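Local coordinates for multi-copper Oxidase CueO (PDB 6EVG), which oxidises lignin model compounds and lignosulfonate as a laccase-like multi-copper oxidase, probably passing the electrons to dioxygen, at residues T75-V80 against K116-I121; R241-V246 against V272-S277; T282-Y287 against H297-V302. All blocks are in the same frame, centred on the assembly; numbering follows the deposited sequence.

Contact 1. Residues T75-V80 against K116-I121; sequences TVTLSV and KPEVKI
T75 meets K120 on the outer side of the strand pair. Its hydroxyl OG1 rests against CB, CG and CE of the lysine, 3.7 Å from K120 CG, and only the end of the chain leads away. The threonine's CA also approaches V119 O in a CA-H...O contact of 3.2 Å. At V76 the backbones grip each other twice: V76 N gives a hydrogen bond to V119 O, and V76 O takes one from V119 N at 2.8 Å. On the inner side, V76 CG1 lies between the backbone N and the carbonyl carbon (chi1 59°), which brings it to V119 CB. V37 and L70 also touch V76. T77 returns to the exposed side and stands beside E118 with both side chains pointing the same way; T77 OG1 packs on the methylene E118 CG at 3.5 Å, while the methyl CG2 looks the other way, toward K116 CB. The pairing is antiparallel and belongs to a four-stranded sheet of a cupredoxin-type domain, in which strand 114-120 is outermost and strand 36-46 flanks 75-82 across from it. L78 turns inward again. L78 N donates to P117 O at 2.9 Å. The leucine's CD1 then meets V119 CG2 at 4.1 Å, the two side chains crossing obliquely, and W92 lies against the same leucine from strand 91-93. The P117 ring packs against the leucine's own carbonyl, with P117 CD 3.2 Å from L78 O. At S79, OG is anti to the backbone N (chi1 -179°) and lies along the extended K116 chain, touching its CG, CD and CE, the last at 3.6 Å.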
# COMPACT_ATOMS: atom_id res chain seq x y z
N THR A 75 -14.00 16.50 9.70
CA THR A 75 -12.70 17.19 9.77
C THR A 75 -11.92 16.62 10.95
O THR A 75 -12.44 16.51 12.07
CB THR A 75 -12.84 18.71 9.96
OG1 THR A 75 -13.63 19.23 8.90
CG2 THR A 75 -11.48 19.43 9.94
N VAL A 76 -10.67 16.24 10.70
CA VAL A 76 -9.80 15.60 11.66
C VAL A 76 -8.45 16.26 11.66
O VAL A 76 -7.89 16.58 10.60
CB VAL A 76 -9.62 14.10 11.33
CG1 VAL A 76 -9.03 13.79 9.98
CG2 VAL A 76 -8.75 13.33 12.29
N THR A 77 -7.87 16.42 12.85
CA THR A 77 -6.48 16.81 12.99
C THR A 77 -5.64 15.53 13.10
O THR A 77 -5.83 14.76 14.06
CB THR A 77 -6.25 17.68 14.19
OG1 THR A 77 -7.04 18.88 14.04
CG2 THR A 77 -4.78 18.05 14.33
N LEU A 78 -4.75 15.32 12.13
CA LEU A 78 -3.81 14.18 12.17
C LEU A 78 -2.54 14.68 12.84
O LEU A 78 -1.70 15.31 12.21
CB LEU A 78 -3.57 13.64 10.76
CG LEU A 78 -4.81 13.08 10.06
CD1 LEU A 78 -4.54 12.77 8.60
CD2 LEU A 78 -5.38 11.86 10.76
N SER A 79 -2.46 14.45 14.15
CA SER A 79 -1.41 15.00 14.98
C SER A 79 -0.25 14.04 15.02
O SER A 79 -0.30 13.04 15.77
CB SER A 79 -1.91 15.29 16.38
OG SER A 79 -0.92 15.83 17.18
N VAL A 80 0.81 14.30 14.25
CA VAL A 80 1.95 13.41 14.09
C VAL A 80 3.11 13.93 14.93
O VAL A 80 3.55 15.07 14.78
CB VAL A 80 2.38 13.29 12.63
CG1 VAL A 80 3.52 12.28 12.48
CG2 VAL A 80 1.19 12.90 11.73
N LYS A 116 0.79 18.78 12.39
CA LYS A 116 -0.61 18.57 12.74
C LYS A 116 -1.56 19.05 11.65
O LYS A 116 -2.37 20.00 11.84
CB LYS A 116 -0.92 19.26 14.06
CG LYS A 116 -0.02 18.85 15.20
CD LYS A 116 -0.37 19.48 16.52
CE LYS A 116 0.56 19.05 17.63
NZ LYS A 116 0.14 19.54 18.97
N PRO A 117 -1.46 18.50 10.44
CA PRO A 117 -2.37 18.89 9.36
C PRO A 117 -3.84 18.61 9.72
O PRO A 117 -4.15 17.58 10.35
CB PRO A 117 -1.92 18.04 8.18
CG PRO A 117 -1.29 16.85 8.83
CD PRO A 117 -0.58 17.38 10.04
N GLU A 118 -4.71 19.50 9.30
CA GLU A 118 -6.13 19.38 9.51
C GLU A 118 -6.82 19.06 8.19
O GLU A 118 -6.73 19.83 7.24
CB GLU A 118 -6.68 20.69 10.07
CG GLU A 118 -6.04 21.04 11.41
CD GLU A 118 -6.44 22.38 11.98
OE1 GLU A 118 -7.33 23.06 11.41
OE2 GLU A 118 -5.89 22.70 13.07
N VAL A 119 -7.46 17.91 8.14
CA VAL A 119 -8.05 17.37 6.89
C VAL A 119 -9.54 17.30 6.98
O VAL A 119 -10.09 16.80 7.95
CB VAL A 119 -7.46 15.95 6.59
CG1 VAL A 119 -8.15 15.33 5.42
CG2 VAL A 119 -5.94 16.01 6.48
N LYS A 120 -10.19 17.69 5.90
CA LYS A 120 -11.62 17.56 5.74
C LYS A 120 -11.86 16.45 4.73
O LYS A 120 -11.54 16.60 3.54
CB LYS A 120 -12.19 18.90 5.28
CG LYS A 120 -13.72 18.89 5.26
CD LYS A 120 -14.33 20.19 4.73
CE LYS A 120 -14.20 21.34 5.64
NZ LYS A 120 -14.88 22.54 5.10
N ILE A 121 -12.38 15.34 5.18
CA ILE A 121 -12.51 14.12 4.35
C ILE A 121 -13.69 14.23 3.40
O ILE A 121 -14.80 14.49 3.84
CB ILE A 121 -12.66 12.90 5.26
CG1 ILE A 121 -11.51 12.76 6.28
CG2 ILE A 121 -12.84 11.66 4.43
CD1 ILE A 121 -10.16 12.49 5.73

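Contact 2. Residues R241-V246 against V272-S277; sequences RPLLVV and VLVDFS
L244 and L273 form the centre of the contact, an antiparallel hydrogen-bonded pair: L244 N binds L273 O at 2.9 Å, and L273 N returns the bond to L244 O. Their CB atoms meet on one side of the sheet, where V246 crosses L273 at about a right angle, its CG1 against CG and CD1 of the leucine. On the other side, L243 and V274 lie alongside each other, methyl CD2 of the leucine 3.7 Å from CG2 of the valine, and V245 CG2 meets V272 CG1. Toward the start of 241-246 the strands part, and water 2 bridges the gap by donating to P242 O and accepting from D275 N. R241 spans the end. The arginine side chain crosses V274 at about a right angle, CD touching V274 CG1 at 3.7 Å, and a bend at chi3 (72°) swings the guanidinium to D275 O, where NH1 makes a weak hydrogen bond of 3.0 Å. The same NH1 gives a 2.7 Å bond to water 1, which donates to F276 O. The stronger anchor lies outside: D239 OD2 holds NH2 in a salt bridge. The F276 ring is inclined 49° to the guanidinium, with V274 CG1 over one face. Where the strand ends, S277 N donates to D275 OD1, an Asx turn, and S277 OG joins it from the same face of the carboxylate plane; the strand belongs to the seven-stranded sheet of the middle cupredoxin-type domain.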
# COMPACT_ATOMS: atom_id res chain seq x y z
N ARG A 241 -10.63 -21.96 -2.23
CA ARG A 241 -11.93 -21.29 -2.19
C ARG A 241 -11.81 -19.88 -2.72
O ARG A 241 -10.77 -19.22 -2.61
CB ARG A 241 -12.53 -21.36 -0.78
CG ARG A 241 -11.83 -20.51 0.24
CD ARG A 241 -12.47 -20.64 1.62
NE ARG A 241 -12.16 -21.94 2.19
CZ ARG A 241 -12.61 -22.33 3.34
NH1 ARG A 241 -13.40 -21.52 4.04
NH2 ARG A 241 -12.21 -23.48 3.81
N PRO A 242 -12.88 -19.37 -3.30
CA PRO A 242 -12.79 -18.07 -3.97
C PRO A 242 -12.57 -16.92 -2.99
O PRO A 242 -13.10 -16.92 -1.86
CB PRO A 242 -14.15 -17.93 -4.68
CG PRO A 242 -14.97 -18.95 -4.17
CD PRO A 242 -14.19 -20.01 -3.54
N LEU A 243 -11.82 -15.95 -3.46
CA LEU A 243 -11.65 -14.65 -2.84
C LEU A 243 -12.53 -13.68 -3.62
O LEU A 243 -12.20 -13.39 -4.79
CB LEU A 243 -10.21 -14.21 -2.80
CG LEU A 243 -9.14 -15.23 -2.31
CD1 LEU A 243 -7.77 -14.62 -2.51
CD2 LEU A 243 -9.46 -15.93 -1.04
N LEU A 244 -13.62 -13.21 -3.04
CA LEU A 244 -14.51 -12.32 -3.76
C LEU A 244 -13.98 -10.88 -3.60
O LEU A 244 -14.09 -10.30 -2.52
CB LEU A 244 -15.95 -12.43 -3.26
CG LEU A 244 -16.94 -11.48 -3.96
CD1 LEU A 244 -17.10 -11.85 -5.44
CD2 LEU A 244 -18.26 -11.53 -3.26
N VAL A 245 -13.39 -10.34 -4.66
CA VAL A 245 -12.79 -9.00 -4.55
C VAL A 245 -13.88 -7.96 -4.67
O VAL A 245 -14.58 -7.90 -5.70
CB VAL A 245 -11.70 -8.78 -5.61
CG1 VAL A 245 -11.07 -7.41 -5.32
CG2 VAL A 245 -10.65 -9.86 -5.59
N VAL A 246 -14.05 -7.14 -3.63
CA VAL A 246 -15.05 -6.11 -3.61
C VAL A 246 -14.47 -4.69 -3.74
O VAL A 246 -15.26 -3.78 -4.03
CB VAL A 246 -15.95 -6.18 -2.36
CG1 VAL A 246 -16.73 -7.49 -2.34
CG2 VAL A 246 -15.20 -5.98 -1.04
N VAL A 272 -11.39 -8.33 0.21
CA VAL A 272 -11.97 -9.57 -0.32
C VAL A 272 -12.90 -10.16 0.71
O VAL A 272 -12.75 -10.01 1.92
CB VAL A 272 -10.88 -10.56 -0.69
CG1 VAL A 272 -9.94 -9.96 -1.73
CG2 VAL A 272 -10.15 -11.14 0.48
N LEU A 273 -13.91 -10.87 0.20
CA LEU A 273 -14.80 -11.66 1.07
C LEU A 273 -14.50 -13.13 0.85
O LEU A 273 -14.43 -13.60 -0.28
CB LEU A 273 -16.27 -11.37 0.75
CG LEU A 273 -16.74 -9.95 0.81
CD1 LEU A 273 -18.21 -9.79 0.61
CD2 LEU A 273 -16.32 -9.18 1.97
N VAL A 274 -14.42 -13.85 1.97
CA VAL A 274 -14.17 -15.29 1.98
C VAL A 274 -15.27 -15.93 2.81
O VAL A 274 -15.59 -15.48 3.88
CB VAL A 274 -12.76 -15.62 2.54
CG1 VAL A 274 -12.56 -17.13 2.64
CG2 VAL A 274 -11.68 -14.97 1.71
N ASP A 275 -15.85 -17.02 2.27
CA ASP A 275 -16.91 -17.74 2.97
C ASP A 275 -16.31 -18.84 3.82
O ASP A 275 -15.77 -19.81 3.29
CB ASP A 275 -17.90 -18.31 1.95
CG ASP A 275 -19.17 -18.85 2.60
OD1 ASP A 275 -19.27 -18.91 3.81
OD2 ASP A 275 -20.08 -19.15 1.80
N PHE A 276 -16.45 -18.71 5.15
CA PHE A 276 -15.97 -19.70 6.12
C PHE A 276 -17.10 -20.59 6.64
O PHE A 276 -16.91 -21.35 7.60
CB PHE A 276 -15.17 -19.02 7.23
CG PHE A 276 -13.84 -18.46 6.78
CD1 PHE A 276 -12.72 -19.27 6.63
CD2 PHE A 276 -13.70 -17.13 6.56
CE1 PHE A 276 -11.50 -18.70 6.25
CE2 PHE A 276 -12.46 -16.58 6.21
CZ PHE A 276 -11.39 -17.35 6.01
N SER A 277 -18.25 -20.53 5.99
CA SER A 277 -19.42 -21.18 6.53
C SER A 277 -19.37 -22.66 6.59
O SER A 277 -20.06 -23.28 7.43
CB SER A 277 -20.72 -20.78 5.84
OG SER A 277 -20.77 -21.21 4.52
O HOH W 1 -14.04 -22.43 6.54
O HOH W 2 -14.97 -18.05 -0.32

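Contact 3. Residues T282-Y287 against H297-V302; sequences TDLLTY and HLMRFV
A beta hairpin with a classic bulge joins 282-287 to 297-302: L298 and M299 both face L284. The single acceptor L284 O takes L298 N at 2.8 Å and, more weakly, M299 N at 3.4 Å, while L284 N binds M299 O. Ahead of the bulge, T282 and F301 exchange two backbone hydrogen bonds. The inner side is apolar. L284 CB sits 3.8 Å from M299 CG and near the edge of the F301 ring, and M299 CE lies over one face of that ring. L298 CD1 reaches L284 CD2 and, at 3.9 Å, T286 CB. The other side is polar. R300, its CG anti to the backbone N (chi1 -177°) and its chain extended as far as NE, slants across D283, and NH1 closes a salt bridge to D283 OD1 at 2.9 Å. OD1 lies in the guanidinium plane, while NH1 meets it from above the carboxylate plane, 44° out of it. H297 presents its edge to the same aspartate, CE1 3.4 Å from D283 OD1 with the planes 80° apart. Water 3 donates to D283 OD2 and lies 2.8 Å from H297 ND1. The hairpin fills two neighbouring positions in a five-stranded sheet of a cupredoxin-type beta sandwich.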
# COMPACT_ATOMS: atom_id res chain seq x y z
N THR A 282 -8.21 -23.41 6.98
CA THR A 282 -7.56 -23.25 5.70
C THR A 282 -6.41 -22.31 5.87
O THR A 282 -6.44 -21.42 6.72
CB THR A 282 -8.52 -22.77 4.60
OG1 THR A 282 -7.87 -22.75 3.33
CG2 THR A 282 -9.15 -21.47 4.89
N ASP A 283 -5.38 -22.51 5.04
CA ASP A 283 -4.17 -21.67 5.10
C ASP A 283 -4.15 -20.66 3.96
O ASP A 283 -4.51 -20.97 2.84
CB ASP A 283 -2.92 -22.55 5.02
CG ASP A 283 -2.80 -23.48 6.22
OD1 ASP A 283 -3.12 -23.10 7.33
OD2 ASP A 283 -2.38 -24.64 6.03
N LEU A 284 -3.67 -19.46 4.26
CA LEU A 284 -3.35 -18.46 3.22
C LEU A 284 -1.93 -18.69 2.79
O LEU A 284 -1.02 -18.77 3.63
CB LEU A 284 -3.52 -17.05 3.80
CG LEU A 284 -3.44 -15.91 2.80
CD1 LEU A 284 -4.65 -15.86 1.87
CD2 LEU A 284 -3.29 -14.56 3.52
N LEU A 285 -1.75 -18.85 1.48
CA LEU A 285 -0.50 -19.17 0.84
C LEU A 285 -0.12 -18.12 -0.19
O LEU A 285 -1.02 -17.45 -0.73
CB LEU A 285 -0.57 -20.51 0.07
CG LEU A 285 -1.11 -21.70 0.92
CD1 LEU A 285 -1.20 -22.94 0.00
CD2 LEU A 285 -0.21 -22.02 2.07
N THR A 286 1.17 -17.98 -0.50
CA THR A 286 1.60 -17.15 -1.62
C THR A 286 2.63 -17.89 -2.47
O THR A 286 3.52 -18.55 -1.93
CB THR A 286 2.26 -15.81 -1.15
OG1 THR A 286 2.62 -15.03 -2.31
CG2 THR A 286 3.41 -15.99 -0.19
N TYR A 287 2.60 -17.66 -3.78
CA TYR A 287 3.77 -18.09 -4.56
C TYR A 287 5.01 -17.37 -3.97
O TYR A 287 4.95 -16.21 -3.56
CB TYR A 287 3.68 -17.71 -6.02
CG TYR A 287 2.69 -18.51 -6.87
CD1 TYR A 287 2.58 -19.88 -6.78
CD2 TYR A 287 1.99 -17.88 -7.85
CE1 TYR A 287 1.76 -20.60 -7.60
CE2 TYR A 287 1.13 -18.59 -8.73
CZ TYR A 287 1.03 -19.96 -8.57
OH TYR A 287 0.20 -20.67 -9.41
N HIS A 297 3.71 -20.58 3.19
CA HIS A 297 2.67 -20.32 4.18
C HIS A 297 2.72 -18.85 4.66
O HIS A 297 3.79 -18.35 5.04
CB HIS A 297 2.89 -21.23 5.38
CG HIS A 297 1.83 -21.15 6.41
ND1 HIS A 297 0.62 -21.79 6.29
CD2 HIS A 297 1.80 -20.49 7.59
CE1 HIS A 297 -0.10 -21.51 7.37
NE2 HIS A 297 0.59 -20.74 8.18
N LEU A 298 1.56 -18.21 4.67
CA LEU A 298 1.39 -16.91 5.31
C LEU A 298 0.76 -17.00 6.69
O LEU A 298 1.27 -16.47 7.66
CB LEU A 298 0.59 -15.95 4.43
CG LEU A 298 1.39 -15.36 3.25
CD1 LEU A 298 0.47 -14.77 2.21
CD2 LEU A 298 2.30 -14.23 3.78
N MET A 299 -0.43 -17.64 6.77
CA MET A 299 -1.18 -17.70 8.01
C MET A 299 -2.27 -18.75 7.91
O MET A 299 -2.51 -19.27 6.81
CB MET A 299 -1.81 -16.33 8.35
CG MET A 299 -2.84 -15.88 7.35
SD MET A 299 -3.71 -14.38 7.81
CE MET A 299 -4.65 -14.91 9.20
N ARG A 300 -2.87 -19.07 9.04
CA ARG A 300 -3.96 -20.04 9.10
C ARG A 300 -5.23 -19.40 9.60
O ARG A 300 -5.16 -18.58 10.50
CB ARG A 300 -3.54 -21.22 10.00
CG ARG A 300 -4.60 -22.36 10.05
CD ARG A 300 -4.00 -23.59 10.64
NE ARG A 300 -4.83 -24.77 10.60
CZ ARG A 300 -5.07 -25.59 9.55
NH1 ARG A 300 -4.69 -25.31 8.33
NH2 ARG A 300 -5.79 -26.71 9.75
N PHE A 301 -6.36 -19.81 9.05
CA PHE A 301 -7.69 -19.45 9.54
C PHE A 301 -8.34 -20.71 10.12
O PHE A 301 -8.37 -21.76 9.47
CB PHE A 301 -8.58 -18.96 8.39
CG PHE A 301 -8.13 -17.68 7.81
CD1 PHE A 301 -8.51 -16.47 8.39
CD2 PHE A 301 -7.34 -17.62 6.70
CE1 PHE A 301 -8.13 -15.28 7.85
CE2 PHE A 301 -6.90 -16.38 6.17
CZ PHE A 301 -7.33 -15.23 6.75
N VAL A 302 -8.87 -20.60 11.33
CA VAL A 302 -9.62 -21.65 11.99
C VAL A 302 -11.01 -21.11 12.33
O VAL A 302 -11.13 -20.00 12.75
CB VAL A 302 -8.89 -22.16 13.21
CG1 VAL A 302 -7.53 -22.76 12.88
CG2 VAL A 302 -8.80 -21.16 14.30
O HOH W 3 0.57 -24.18 4.77

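How the contacts relate
Contacts 2 and 3 belong to two different sheets that pack against each other, and they touch: F276 CE1 lies 3.6 Å from F301 CB, and R241 NH2 packs on the methyl CG2 of T282. Strand 282-287 is the next strand after 269-275, and the short connection between them carries the chain from one sheet to the other. Contact 1 stands apart, its centre 34 Å from that of contact 2 and 37 Å from that of contact 3, in an earlier cupredoxin-type domain. It pairs the outermost strand of its sheet and has aliphatic lysine and glutamate stems on its exposed side. Contacts 2 and 3 are more buried, with charges concentrated at a strand end in contact 2 and along one side of the hairpin in contact 3.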